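Local coordinates for FAD linked oxidase-like protein (Myceliophthora thermophila, PDB 5L6F) that oxidises the C1 hydroxyl of xylooligosaccharides and related sugars to lactones, passing the electrons through a bicovalently bound FAD to oxygen, which becomes hydrogen peroxide, at residues A[86-91]-A[486-491]; A[59-64]-A[99-104]. All coordinates share one frame; numbering follows the deposited sequence.

How the interactions relate
Both interactions gather around the small sheet that contains strands 87-90, 108-111 and 63-65 in the FAD-binding domain, with centres about 8 Å apart. Interaction 1 is the buried one: it pins the near-C-terminal segment 486-491 to edge strand 87-90 through one nearly straight hydrogen bond from an asparagine amide, and ring-edge and aliphatic contacts, beside the adenosine half of FAD. Interaction 2, only partly buried, joins 59-64 to the glycine-rich loop 99-104 and relies on a ring laid over peptide backbone, with a water at its rim. They meet where the rings of Tyr488 and Phe99 pack together, and both border the same bound xylose, which Tyr487 faces and Glu104 binds.

Interaction 1 (A[86-91]-A[486-491]); sequences KANPKS and FYYPQA. With FAD (flavin-adenine dinucleotide), chain H; XYP (beta-D-xylopyranose), chain G.
With CG beside the backbone N (chi1 -48°), Asn88 turns its amide toward the chain at Tyr487, whose own CG, anti to N (chi1 175°), sets the ring beside the carbonyl carbon. The result shows how a PCMH-type FAD-binding domain secures a distant piece of chain: edge strand 87-90 of its small sheet holds the 486-491 segment of the berberine-like region. Asn88 ND2 donates to Tyr487 O at 2.9 Å. The bond is nearly straight (173°) and lies in the amide plane of Asn88, although the donor sits well above the carbonyl plane of its acceptor. OD1 of the same amide is hydrogen-bonded to His107 ND1, so both ends of the group are engaged and its rotation is fixed. Next door, Ala87 O meets the edge of the Phe486 ring, 3.3 Å from CD1, and also receives a CA-H...O contact from Phe486. Lys86 bends at chi2 and lays CD against Tyr487 CB (3.8 Å), while its NZ bonds to Glu484 O. A xylose lies over one face of the Tyr487 ring. Farther along the strand, Pro89 packs on the adenine, and Ser91 N gives FAD O1A a 2.8 Å hydrogen bond. The ribose hydroxyl FAD O2B donates to Pro89 O at 2.6 Å.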
ATOM      1  N   LYS A  86      16.066 -16.243   9.191  1.00 11.37           N
ATOM      2  CA  LYS A  86      15.591 -15.192   8.316  1.00 10.83           C
ATOM      3  C   LYS A  86      15.237 -13.953   9.150  1.00 10.54           C
ATOM      4  O   LYS A  86      14.995 -14.063  10.360  1.00 10.56           O
ATOM      5  CB  LYS A  86      14.382 -15.672   7.520  1.00 10.58           C
ATOM      6  CG  LYS A  86      14.653 -16.900   6.692  1.00 10.85           C
ATOM      7  CD  LYS A  86      15.833 -16.751   5.741  1.00 10.96           C
ATOM      8  CE  LYS A  86      15.934 -17.978   4.824  1.00 11.33           C
ATOM      9  NZ  LYS A  86      17.038 -17.865   3.813  1.00 11.64           N
ATOM     10  N   ALA A  87      15.254 -12.782   8.508  1.00 10.30           N
ATOM     11  CA  ALA A  87      14.931 -11.514   9.163  1.00 10.10           C
ATOM     12  C   ALA A  87      14.026 -10.665   8.308  1.00  9.95           C
ATOM     13  O   ALA A  87      14.195 -10.609   7.100  1.00 10.06           O
ATOM     14  CB  ALA A  87      16.202 -10.727   9.470  1.00 10.34           C
ATOM     15  N   ASN A  88      13.080  -9.976   8.927  1.00  9.95           N
ATOM     16  CA  ASN A  88      12.201  -9.064   8.203  1.00  9.86           C
ATOM     17  C   ASN A  88      11.935  -7.835   9.041  1.00  9.94           C
ATOM     18  O   ASN A  88      11.738  -7.951  10.259  1.00 10.06           O
ATOM     19  CB  ASN A  88      10.849  -9.709   7.874  1.00  9.98           C
ATOM     20  CG  ASN A  88      10.998 -11.079   7.279  1.00 10.32           C
ATOM     21  OD1 ASN A  88      11.085 -12.059   8.011  1.00 10.93           O
ATOM     22  ND2 ASN A  88      11.115 -11.149   5.956  1.00 10.46           N
ATOM     23  N   PRO A  89      11.940  -6.658   8.397  1.00  9.79           N
ATOM     24  CA  PRO A  89      11.552  -5.447   9.066  1.00  9.96           C
ATOM     25  C   PRO A  89      10.035  -5.359   9.213  1.00  9.85           C
ATOM     26  O   PRO A  89       9.292  -5.796   8.325  1.00  9.41           O
ATOM     27  CB  PRO A  89      12.052  -4.348   8.119  1.00  9.86           C
ATOM     28  CG  PRO A  89      11.983  -4.976   6.783  1.00  9.62           C
ATOM     29  CD  PRO A  89      12.301  -6.416   6.989  1.00  9.67           C
ATOM     30  N   LYS A  90       9.606  -4.808  10.340  1.00 10.29           N
ATOM     31  CA  LYS A  90       8.197  -4.467  10.549  1.00 10.89           C
ATOM     32  C   LYS A  90       8.107  -3.000  10.943  1.00 10.88           C
ATOM     33  O   LYS A  90       8.699  -2.555  11.957  1.00 11.27           O
ATOM     34  CB  LYS A  90       7.578  -5.344  11.615  1.00 11.48           C
ATOM     35  CG  LYS A  90       6.075  -5.187  11.678  1.00 12.26           C
ATOM     36  CD  LYS A  90       5.422  -6.372  12.357  1.00 13.27           C
ATOM     37  CE  LYS A  90       5.645  -6.314  13.848  1.00 13.71           C
ATOM     38  NZ  LYS A  90       4.602  -5.466  14.476  1.00 14.43           N
ATOM     39  N   SER A  91       7.402  -2.244  10.111  1.00 10.50           N
ATOM     40  CA  SER A  91       7.293  -0.801  10.263  1.00 10.55           C
ATOM     41  C   SER A  91       5.952  -0.520  10.918  1.00 10.52           C
ATOM     42  O   SER A  91       5.900  -0.380  12.125  1.00 10.94           O
ATOM     43  CB  SER A  91       7.477  -0.094   8.910  1.00 10.66           C
ATOM     44  OG  SER A  91       7.134   1.293   8.958  1.00 11.23           O
ATOM     45  N   PHE A 486      16.271 -11.977   3.758  1.00 11.43           N
ATOM     46  CA  PHE A 486      14.985 -11.273   3.958  1.00 11.05           C
ATOM     47  C   PHE A 486      13.793 -12.043   3.413  1.00 10.93           C
ATOM     48  O   PHE A 486      12.762 -11.459   3.092  1.00 10.80           O
ATOM     49  CB  PHE A 486      15.064  -9.868   3.365  1.00 11.02           C
ATOM     50  CG  PHE A 486      16.174  -9.051   3.960  1.00 11.20           C
ATOM     51  CD1 PHE A 486      16.143  -8.714   5.309  1.00 11.39           C
ATOM     52  CD2 PHE A 486      17.224  -8.608   3.186  1.00 11.58           C
ATOM     53  CE1 PHE A 486      17.188  -7.985   5.883  1.00 11.50           C
ATOM     54  CE2 PHE A 486      18.268  -7.888   3.748  1.00 11.76           C
ATOM     55  CZ  PHE A 486      18.230  -7.554   5.089  1.00 11.75           C
ATOM     56  N   TYR A 487      13.935 -13.366   3.338  1.00 11.09           N
ATOM     57  CA  TYR A 487      12.886 -14.244   2.862  1.00 11.06           C
ATOM     58  C   TYR A 487      11.514 -14.003   3.513  1.00 10.64           C
ATOM     59  O   TYR A 487      11.398 -13.798   4.734  1.00 10.16           O
ATOM     60  CB  TYR A 487      13.308 -15.732   3.057  1.00 11.63           C
ATOM     61  CG  TYR A 487      12.199 -16.674   2.686  1.00 11.88           C
ATOM     62  CD1 TYR A 487      11.935 -16.953   1.340  1.00 11.98           C
ATOM     63  CD2 TYR A 487      11.361 -17.240   3.661  1.00 11.74           C
ATOM     64  CE1 TYR A 487      10.907 -17.787   0.976  1.00 12.25           C
ATOM     65  CE2 TYR A 487      10.310 -18.067   3.293  1.00 12.07           C
ATOM     66  CZ  TYR A 487      10.091 -18.340   1.958  1.00 12.19           C
ATOM     67  OH  TYR A 487       9.068 -19.155   1.572  1.00 12.96           O
ATOM     68  N   TYR A 488      10.487 -14.030   2.663  1.00 10.24           N
ATOM     69  CA  TYR A 488       9.125 -14.293   3.082  1.00 10.12           C
ATOM     70  C   TYR A 488       8.439 -15.037   1.941  1.00 10.08           C
ATOM     71  O   TYR A 488       8.993 -15.096   0.834  1.00 10.05           O
ATOM     72  CB  TYR A 488       8.380 -13.021   3.475  1.00  9.88           C
ATOM     73  CG  TYR A 488       8.238 -11.964   2.428  1.00  9.79           C
ATOM     74  CD1 TYR A 488       9.243 -11.059   2.195  1.00 10.00           C
ATOM     75  CD2 TYR A 488       7.053 -11.816   1.719  1.00  9.72           C
ATOM     76  CE1 TYR A 488       9.086 -10.038   1.254  1.00 10.01           C
ATOM     77  CE2 TYR A 488       6.894 -10.809   0.794  1.00  9.81           C
ATOM     78  CZ  TYR A 488       7.914  -9.915   0.567  1.00  9.84           C
ATOM     79  OH  TYR A 488       7.753  -8.883  -0.336  1.00 10.06           O
ATOM     80  N   PRO A 489       7.234 -15.591   2.186  1.00 10.13           N
ATOM     81  CA  PRO A 489       6.782 -16.554   1.163  1.00 10.36           C
ATOM     82  C   PRO A 489       6.391 -15.999  -0.208  1.00 10.31           C
ATOM     83  O   PRO A 489       6.161 -16.788  -1.102  1.00 10.69           O
ATOM     84  CB  PRO A 489       5.612 -17.265   1.842  1.00 10.56           C
ATOM     85  CG  PRO A 489       5.955 -17.172   3.309  1.00 10.54           C
ATOM     86  CD  PRO A 489       6.497 -15.769   3.451  1.00 10.09           C
ATOM     87  N   GLN A 490       6.298 -14.678  -0.354  1.00  9.99           N
ATOM     88  CA  GLN A 490       6.108 -14.062  -1.676  1.00  9.98           C
ATOM     89  C   GLN A 490       7.248 -13.135  -2.034  1.00 10.22           C
ATOM     90  O   GLN A 490       7.072 -12.199  -2.820  1.00 10.12           O
ATOM     91  CB  GLN A 490       4.766 -13.343  -1.739  1.00  9.63           C
ATOM     92  CG  GLN A 490       3.620 -14.322  -1.604  1.00  9.61           C
ATOM     93  CD  GLN A 490       2.262 -13.674  -1.728  1.00  9.35           C
ATOM     94  OE1 GLN A 490       2.129 -12.451  -1.609  1.00  9.07           O
ATOM     95  NE2 GLN A 490       1.254 -14.483  -1.969  1.00  9.39           N
ATOM     96  N   ALA A 491       8.443 -13.427  -1.492  1.00 10.65           N
ATOM     97  CA  ALA A 491       9.631 -12.670  -1.818  1.00 10.96           C
ATOM     98  C   ALA A 491      10.077 -12.985  -3.229  1.00 11.59           C
ATOM     99  O   ALA A 491       9.900 -14.095  -3.750  1.00 11.70           O
ATOM    100  CB  ALA A 491      10.786 -12.952  -0.854  1.00 11.16           C
TER
HETATM  101  PA  FAD H 501       4.528  -4.020   7.526  1.00  8.85           P
HETATM  102  O1A FAD H 501       5.367  -3.576   8.698  1.00  8.39           O
HETATM  103  O2A FAD H 501       3.686  -5.242   7.713  1.00  8.07           O
HETATM  104  O5B FAD H 501       5.441  -4.159   6.236  1.00  8.70           O
HETATM  105  C5B FAD H 501       4.956  -4.600   4.960  1.00  8.51           C
HETATM  106  C4B FAD H 501       6.116  -5.154   4.145  1.00  8.38           C
HETATM  107  O4B FAD H 501       7.098  -4.128   3.931  1.00  8.29           O
HETATM  108  C3B FAD H 501       6.813  -6.320   4.842  1.00  8.19           C
HETATM  109  O3B FAD H 501       7.287  -7.222   3.841  1.00  8.14           O
HETATM  110  C2B FAD H 501       7.983  -5.638   5.516  1.00  8.10           C
HETATM  111  O2B FAD H 501       9.041  -6.540   5.812  1.00  7.99           O
HETATM  112  C1B FAD H 501       8.349  -4.543   4.509  1.00  8.12           C
HETATM  113  N9A FAD H 501       8.988  -3.414   5.195  1.00  8.11           N
HETATM  114  C8A FAD H 501       8.519  -2.688   6.223  1.00  8.11           C
HETATM  115  N7A FAD H 501       9.422  -1.766   6.625  1.00  8.24           N
HETATM  116  C5A FAD H 501      10.481  -1.917   5.789  1.00  8.06           C
HETATM  117  C6A FAD H 501      11.791  -1.272   5.659  1.00  8.18           C
HETATM  118  N6A FAD H 501      12.056  -0.265   6.504  1.00  8.55           N
HETATM  119  N1A FAD H 501      12.636  -1.730   4.720  1.00  8.21           N
HETATM  120  C2A FAD H 501      12.316  -2.712   3.869  1.00  8.28           C
HETATM  121  N3A FAD H 501      11.115  -3.377   3.932  1.00  8.54           N
HETATM  122  C4A FAD H 501      10.202  -2.993   4.867  1.00  8.17           C
HETATM  123  N1  FAD H 501      -2.394   0.942   0.893  1.00 12.22           N
HETATM  124  C2  FAD H 501      -2.553   1.902  -0.081  1.00 12.61           C
HETATM  125  O2  FAD H 501      -1.810   1.830  -1.131  1.00 11.25           O
HETATM  126  N3  FAD H 501      -3.468   2.913   0.090  1.00 13.15           N
HETATM  127  C4  FAD H 501      -4.236   3.069   1.194  1.00 13.70           C
HETATM  128  O4  FAD H 501      -5.098   4.015   1.328  1.00 15.64           O
HETATM  129  C4X FAD H 501      -4.097   2.068   2.275  1.00 13.30           C
HETATM  130  N5  FAD H 501      -4.815   2.123   3.426  1.00 14.61           N
HETATM  131  C5X FAD H 501      -4.649   1.187   4.427  1.00 13.58           C
HETATM  132  C6  FAD H 501      -5.379   1.260   5.616  1.00 15.02           C
HETATM  133  C7  FAD H 501      -5.188   0.271   6.609  1.00 13.79           C
HETATM  134  C7M FAD H 501      -5.968   0.309   7.890  1.00 14.61           C
HETATM  135  C8  FAD H 501      -4.178  -0.826   6.450  1.00 12.37           C
HETATM  136  C8M FAD H 501      -3.894  -1.827   7.559  1.00 12.01           C
HETATM  137  C9  FAD H 501      -3.449  -0.873   5.273  1.00 12.51           C
HETATM  138  C9A FAD H 501      -3.659   0.072   4.254  1.00 12.44           C
HETATM  139  N10 FAD H 501      -2.938   0.013   3.050  1.00 11.89           N
HETATM  140  C10 FAD H 501      -3.113   0.984   2.049  1.00 12.49           C
HETATM  141  C1' FAD H 501      -1.970  -1.045   2.773  1.00 11.18           C
HETATM  142  C2' FAD H 501      -0.571  -0.693   3.148  1.00 10.24           C
HETATM  143  O2' FAD H 501      -0.102   0.210   2.164  1.00 10.42           O
HETATM  144  C3' FAD H 501       0.248  -1.973   3.108  1.00  9.48           C
HETATM  145  O3' FAD H 501      -0.322  -2.953   3.982  1.00  9.56           O
HETATM  146  C4' FAD H 501       1.675  -1.640   3.553  1.00  8.94           C
HETATM  147  O4' FAD H 501       2.572  -2.562   2.949  1.00  9.06           O
HETATM  148  C5' FAD H 501       1.799  -1.655   5.053  1.00  8.92           C
HETATM  149  O5' FAD H 501       3.074  -1.069   5.456  1.00  8.52           O
HETATM  150  P   FAD H 501       3.512  -1.285   6.971  1.00  8.24           P
HETATM  151  O1P FAD H 501       4.891  -0.738   7.168  1.00  8.00           O
HETATM  152  O2P FAD H 501       2.412  -0.818   7.862  1.00  8.21           O
HETATM  153  O3P FAD H 501       3.488  -2.882   7.046  1.00  8.35           O
HETATM  154  O1  XYP G   1      11.507 -21.037   7.056  1.00 27.03           O
HETATM  155  C1  XYP G   1      12.187 -21.503   5.901  1.00 30.81           C
HETATM  156  C2  XYP G   1      11.142 -21.696   4.810  1.00 31.90           C
HETATM  157  C3  XYP G   1      11.807 -22.220   3.561  1.00 32.28           C
HETATM  158  C4  XYP G   1      12.933 -21.277   3.184  1.00 33.34           C
HETATM  159  C5  XYP G   1      13.908 -21.012   4.319  1.00 31.11           C
HETATM  160  O2  XYP G   1      10.131 -22.615   5.215  1.00 33.33           O
HETATM  161  O3  XYP G   1      10.858 -22.329   2.491  1.00 32.28           O
HETATM  162  O4  XYP G   1      13.639 -21.926   2.161  1.00 37.22           O
HETATM  163  O5  XYP G   1      13.199 -20.568   5.477  1.00 32.93           O

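Interaction 2 (A[59-64]-A[99-104]); sequences YTPAAI and FGLGGE. With XYP (beta-D-xylopyranose), chain G; FAD (flavin-adenine dinucleotide), chain H.
Tyr59 and Glu104 bring their CA atoms to 5.8 Å, the nearest backbone approach between the largely extended 59-64 segment and the turning loop 99-104, where Gly102 and Gly103 both adopt positive phi. Both segments belong to the PCMH-type FAD-binding domain, the loop lying between strands 87-90 and 108-111 of its small mixed sheet. The Tyr59 ring shows how an aromatic side chain can pack on bare peptide: it lies over the Gly103-Glu104 link, with Glu104 N 3.5 Å above the ring centre and Gly103 C nearer the rim. Gly103 CA also lies in plane at the edge of the Phe99 ring. At the far end of the Tyr59 ring a water donates to Gly103 O and bonds weakly to Tyr59 OH. Leu101 adds the apolar part, its CB meeting the ring edge and its CD2 reaching Pro61 CG at 4.4 Å. Glu104 CG sits between N and the carbonyl carbon (chi1 60°), and the chain then runs extended to the xylose, where OE2 accepts from XYP O1 at 2.7 Å; His107 NE2 bonds to the same oxygen and probably helps to position it. Backbone bonds between Thr60 and Gly106 and between Ala62 and His107 carry the pairing toward strands 63-65 and 108-111, while Pro61 packs against Trp46 of helix 45-50.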
ATOM      1  N   TYR A  59       1.813 -14.888  13.626  1.00 12.63           N
ATOM      2  CA  TYR A  59       2.995 -15.717  13.560  1.00 12.68           C
ATOM      3  C   TYR A  59       3.849 -15.476  14.801  1.00 13.24           C
ATOM      4  O   TYR A  59       3.788 -14.399  15.399  1.00 13.82           O
ATOM      5  CB  TYR A  59       3.796 -15.467  12.286  1.00 12.25           C
ATOM      6  CG  TYR A  59       3.060 -15.848  11.024  1.00 11.82           C
ATOM      7  CD1 TYR A  59       2.772 -17.184  10.737  1.00 12.09           C
ATOM      8  CD2 TYR A  59       2.640 -14.874  10.116  1.00 11.57           C
ATOM      9  CE1 TYR A  59       2.074 -17.534   9.590  1.00 11.90           C
ATOM     10  CE2 TYR A  59       1.951 -15.211   8.968  1.00 11.34           C
ATOM     11  CZ  TYR A  59       1.691 -16.538   8.703  1.00 11.55           C
ATOM     12  OH  TYR A  59       1.020 -16.880   7.570  1.00 11.16           O
ATOM     13  N   THR A  60       4.607 -16.495  15.191  1.00 13.47           N
ATOM     14  CA  THR A  60       5.510 -16.409  16.334  1.00 13.76           C
ATOM     15  C   THR A  60       6.956 -16.197  15.868  1.00 13.05           C
ATOM     16  O   THR A  60       7.582 -17.119  15.359  1.00 13.27           O
ATOM     17  CB  THR A  60       5.392 -17.652  17.206  1.00 14.83           C
ATOM     18  OG1 THR A  60       4.019 -17.819  17.568  1.00 15.55           O
ATOM     19  CG2 THR A  60       6.227 -17.526  18.456  1.00 15.64           C
ATOM     20  N   PRO A  61       7.483 -14.976  16.038  1.00 12.22           N
ATOM     21  CA  PRO A  61       8.867 -14.687  15.646  1.00 11.90           C
ATOM     22  C   PRO A  61       9.888 -15.458  16.465  1.00 11.96           C
ATOM     23  O   PRO A  61       9.608 -15.877  17.578  1.00 12.37           O
ATOM     24  CB  PRO A  61       9.007 -13.179  15.890  1.00 11.86           C
ATOM     25  CG  PRO A  61       7.615 -12.660  15.982  1.00 11.92           C
ATOM     26  CD  PRO A  61       6.797 -13.775  16.541  1.00 12.24           C
ATOM     27  N   ALA A  62      11.058 -15.666  15.897  1.00 11.71           N
ATOM     28  CA  ALA A  62      12.185 -16.212  16.641  1.00 11.87           C
ATOM     29  C   ALA A  62      12.572 -15.251  17.760  1.00 11.88           C
ATOM     30  O   ALA A  62      12.845 -15.652  18.877  1.00 12.21           O
ATOM     31  CB  ALA A  62      13.353 -16.452  15.705  1.00 11.83           C
ATOM     32  N   ALA A  63      12.558 -13.968  17.436  1.00 11.45           N
ATOM     33  CA  ALA A  63      12.945 -12.908  18.358  1.00 11.57           C
ATOM     34  C   ALA A  63      12.479 -11.603  17.750  1.00 11.24           C
ATOM     35  O   ALA A  63      12.182 -11.534  16.552  1.00 10.60           O
ATOM     36  CB  ALA A  63      14.441 -12.880  18.540  1.00 11.72           C
ATOM     37  N   ILE A  64      12.411 -10.574  18.579  1.00 11.60           N
ATOM     38  CA  ILE A  64      12.021  -9.248  18.131  1.00 11.56           C
ATOM     39  C   ILE A  64      13.067  -8.237  18.574  1.00 12.05           C
ATOM     40  O   ILE A  64      13.191  -7.945  19.759  1.00 12.55           O
ATOM     41  CB  ILE A  64      10.641  -8.854  18.689  1.00 11.80           C
ATOM     42  CG1 ILE A  64       9.595  -9.846  18.197  1.00 11.68           C
ATOM     43  CG2 ILE A  64      10.308  -7.427  18.281  1.00 11.73           C
ATOM     44  CD1 ILE A  64       8.232  -9.700  18.858  1.00 11.97           C
ATOM     45  N   PHE A  99       3.433 -10.246   6.477  1.00  9.42           N
ATOM     46  CA  PHE A  99       4.803 -10.446   6.012  1.00  9.59           C
ATOM     47  C   PHE A  99       5.861  -9.701   6.841  1.00  9.68           C
ATOM     48  O   PHE A  99       7.036 -10.056   6.780  1.00  9.77           O
ATOM     49  CB  PHE A  99       4.916 -10.071   4.537  1.00  9.34           C
ATOM     50  CG  PHE A  99       4.242 -11.040   3.585  1.00  9.41           C
ATOM     51  CD1 PHE A  99       4.010 -12.383   3.910  1.00  9.54           C
ATOM     52  CD2 PHE A  99       3.881 -10.598   2.323  1.00  9.34           C
ATOM     53  CE1 PHE A  99       3.431 -13.257   3.008  1.00  9.57           C
ATOM     54  CE2 PHE A  99       3.297 -11.468   1.411  1.00  9.30           C
ATOM     55  CZ  PHE A  99       3.080 -12.797   1.746  1.00  9.57           C
ATOM     56  N   GLY A 100       5.451  -8.681   7.600  1.00  9.89           N
ATOM     57  CA  GLY A 100       6.345  -7.964   8.514  1.00 10.25           C
ATOM     58  C   GLY A 100       6.780  -8.865   9.652  1.00 10.80           C
ATOM     59  O   GLY A 100       7.834  -8.656  10.248  1.00 11.04           O
ATOM     60  N   LEU A 101       5.954  -9.870   9.955  1.00 10.97           N
ATOM     61  CA  LEU A 101       6.298 -10.912  10.923  1.00 11.40           C
ATOM     62  C   LEU A 101       7.105 -12.059  10.303  1.00 11.42           C
ATOM     63  O   LEU A 101       7.597 -12.923  11.026  1.00 12.03           O
ATOM     64  CB  LEU A 101       5.036 -11.464  11.570  1.00 11.74           C
ATOM     65  CG  LEU A 101       4.191 -10.469  12.379  1.00 11.88           C
ATOM     66  CD1 LEU A 101       2.922 -11.162  12.852  1.00 12.09           C
ATOM     67  CD2 LEU A 101       4.987  -9.987  13.590  1.00 12.36           C
ATOM     68  N   GLY A 102       7.247 -12.046   8.984  1.00 10.90           N
ATOM     69  CA  GLY A 102       7.943 -13.074   8.227  1.00 10.92           C
ATOM     70  C   GLY A 102       7.041 -13.956   7.391  1.00 10.70           C
ATOM     71  O   GLY A 102       7.534 -14.753   6.603  1.00 10.45           O
ATOM     72  N   GLY A 103       5.719 -13.850   7.576  1.00 10.61           N
ATOM     73  CA  GLY A 103       4.752 -14.679   6.833  1.00 10.81           C
ATOM     74  C   GLY A 103       4.754 -16.160   7.201  1.00 11.38           C
ATOM     75  O   GLY A 103       4.120 -16.993   6.537  1.00 11.54           O
ATOM     76  N   GLU A 104       5.468 -16.474   8.278  1.00 11.71           N
ATOM     77  CA  GLU A 104       5.586 -17.824   8.812  1.00 12.33           C
ATOM     78  C   GLU A 104       6.274 -17.658  10.172  1.00 12.43           C
ATOM     79  O   GLU A 104       6.815 -16.583  10.465  1.00 12.00           O
ATOM     80  CB  GLU A 104       6.368 -18.739   7.874  1.00 12.84           C
ATOM     81  CG  GLU A 104       7.788 -18.265   7.623  1.00 13.05           C
ATOM     82  CD  GLU A 104       8.606 -19.201   6.757  1.00 13.97           C
ATOM     83  OE1 GLU A 104       8.021 -20.116   6.141  1.00 15.17           O
ATOM     84  OE2 GLU A 104       9.837 -19.010   6.672  1.00 13.69           O
TER
HETATM   85  O1  XYP G   1      11.507 -21.037   7.056  1.00 27.03           O
HETATM   86  C1  XYP G   1      12.187 -21.503   5.901  1.00 30.81           C
HETATM   87  C2  XYP G   1      11.142 -21.696   4.810  1.00 31.90           C
HETATM   88  C3  XYP G   1      11.807 -22.220   3.561  1.00 32.28           C
HETATM   89  C4  XYP G   1      12.933 -21.277   3.184  1.00 33.34           C
HETATM   90  C5  XYP G   1      13.908 -21.012   4.319  1.00 31.11           C
HETATM   91  O2  XYP G   1      10.131 -22.615   5.215  1.00 33.33           O
HETATM   92  O3  XYP G   1      10.858 -22.329   2.491  1.00 32.28           O
HETATM   93  O4  XYP G   1      13.639 -21.926   2.161  1.00 37.22           O
HETATM   94  O5  XYP G   1      13.199 -20.568   5.477  1.00 32.93           O
HETATM   95  PA  FAD H 501       4.528  -4.020   7.526  1.00  8.85           P
HETATM   96  O1A FAD H 501       5.367  -3.576   8.698  1.00  8.39           O
HETATM   97  O2A FAD H 501       3.686  -5.242   7.713  1.00  8.07           O
HETATM   98  O5B FAD H 501       5.441  -4.159   6.236  1.00  8.70           O
HETATM   99  C5B FAD H 501       4.956  -4.600   4.960  1.00  8.51           C
HETATM  100  C4B FAD H 501       6.116  -5.154   4.145  1.00  8.38           C
HETATM  101  O4B FAD H 501       7.098  -4.128   3.931  1.00  8.29           O
HETATM  102  C3B FAD H 501       6.813  -6.320   4.842  1.00  8.19           C
HETATM  103  O3B FAD H 501       7.287  -7.222   3.841  1.00  8.14           O
HETATM  104  C2B FAD H 501       7.983  -5.638   5.516  1.00  8.10           C
HETATM  105  O2B FAD H 501       9.041  -6.540   5.812  1.00  7.99           O
HETATM  106  C1B FAD H 501       8.349  -4.543   4.509  1.00  8.12           C
HETATM  107  N9A FAD H 501       8.988  -3.414   5.195  1.00  8.11           N
HETATM  108  C8A FAD H 501       8.519  -2.688   6.223  1.00  8.11           C
HETATM  109  N7A FAD H 501       9.422  -1.766   6.625  1.00  8.24           N
HETATM  110  C5A FAD H 501      10.481  -1.917   5.789  1.00  8.06           C
HETATM  111  C6A FAD H 501      11.791  -1.272   5.659  1.00  8.18           C
HETATM  112  N6A FAD H 501      12.056  -0.265   6.504  1.00  8.55           N
HETATM  113  N1A FAD H 501      12.636  -1.730   4.720  1.00  8.21           N
HETATM  114  C2A FAD H 501      12.316  -2.712   3.869  1.00  8.28           C
HETATM  115  N3A FAD H 501      11.115  -3.377   3.932  1.00  8.54           N
HETATM  116  C4A FAD H 501      10.202  -2.993   4.867  1.00  8.17           C
HETATM  117  N1  FAD H 501      -2.394   0.942   0.893  1.00 12.22           N
HETATM  118  C2  FAD H 501      -2.553   1.902  -0.081  1.00 12.61           C
HETATM  119  O2  FAD H 501      -1.810   1.830  -1.131  1.00 11.25           O
HETATM  120  N3  FAD H 501      -3.468   2.913   0.090  1.00 13.15           N
HETATM  121  C4  FAD H 501      -4.236   3.069   1.194  1.00 13.70           C
HETATM  122  O4  FAD H 501      -5.098   4.015   1.328  1.00 15.64           O
HETATM  123  C4X FAD H 501      -4.097   2.068   2.275  1.00 13.30           C
HETATM  124  N5  FAD H 501      -4.815   2.123   3.426  1.00 14.61           N
HETATM  125  C5X FAD H 501      -4.649   1.187   4.427  1.00 13.58           C
HETATM  126  C6  FAD H 501      -5.379   1.260   5.616  1.00 15.02           C
HETATM  127  C7  FAD H 501      -5.188   0.271   6.609  1.00 13.79           C
HETATM  128  C7M FAD H 501      -5.968   0.309   7.890  1.00 14.61           C
HETATM  129  C8  FAD H 501      -4.178  -0.826   6.450  1.00 12.37           C
HETATM  130  C8M FAD H 501      -3.894  -1.827   7.559  1.00 12.01           C
HETATM  131  C9  FAD H 501      -3.449  -0.873   5.273  1.00 12.51           C
HETATM  132  C9A FAD H 501      -3.659   0.072   4.254  1.00 12.44           C
HETATM  133  N10 FAD H 501      -2.938   0.013   3.050  1.00 11.89           N
HETATM  134  C10 FAD H 501      -3.113   0.984   2.049  1.00 12.49           C
HETATM  135  C1' FAD H 501      -1.970  -1.045   2.773  1.00 11.18           C
HETATM  136  C2' FAD H 501      -0.571  -0.693   3.148  1.00 10.24           C
HETATM  137  O2' FAD H 501      -0.102   0.210   2.164  1.00 10.42           O
HETATM  138  C3' FAD H 501       0.248  -1.973   3.108  1.00  9.48           C
HETATM  139  O3' FAD H 501      -0.322  -2.953   3.982  1.00  9.56           O
HETATM  140  C4' FAD H 501       1.675  -1.640   3.553  1.00  8.94           C
HETATM  141  O4' FAD H 501       2.572  -2.562   2.949  1.00  9.06           O
HETATM  142  C5' FAD H 501       1.799  -1.655   5.053  1.00  8.92           C
HETATM  143  O5' FAD H 501       3.074  -1.069   5.456  1.00  8.52           O
HETATM  144  P   FAD H 501       3.512  -1.285   6.971  1.00  8.24           P
HETATM  145  O1P FAD H 501       4.891  -0.738   7.168  1.00  8.00           O
HETATM  146  O2P FAD H 501       2.412  -0.818   7.862  1.00  8.21           O
HETATM  147  O3P FAD H 501       3.488  -2.882   7.046  1.00  8.35           O
HETATM  148  O   HOH W   1       3.058 -19.259   6.413  1.00 18.09           O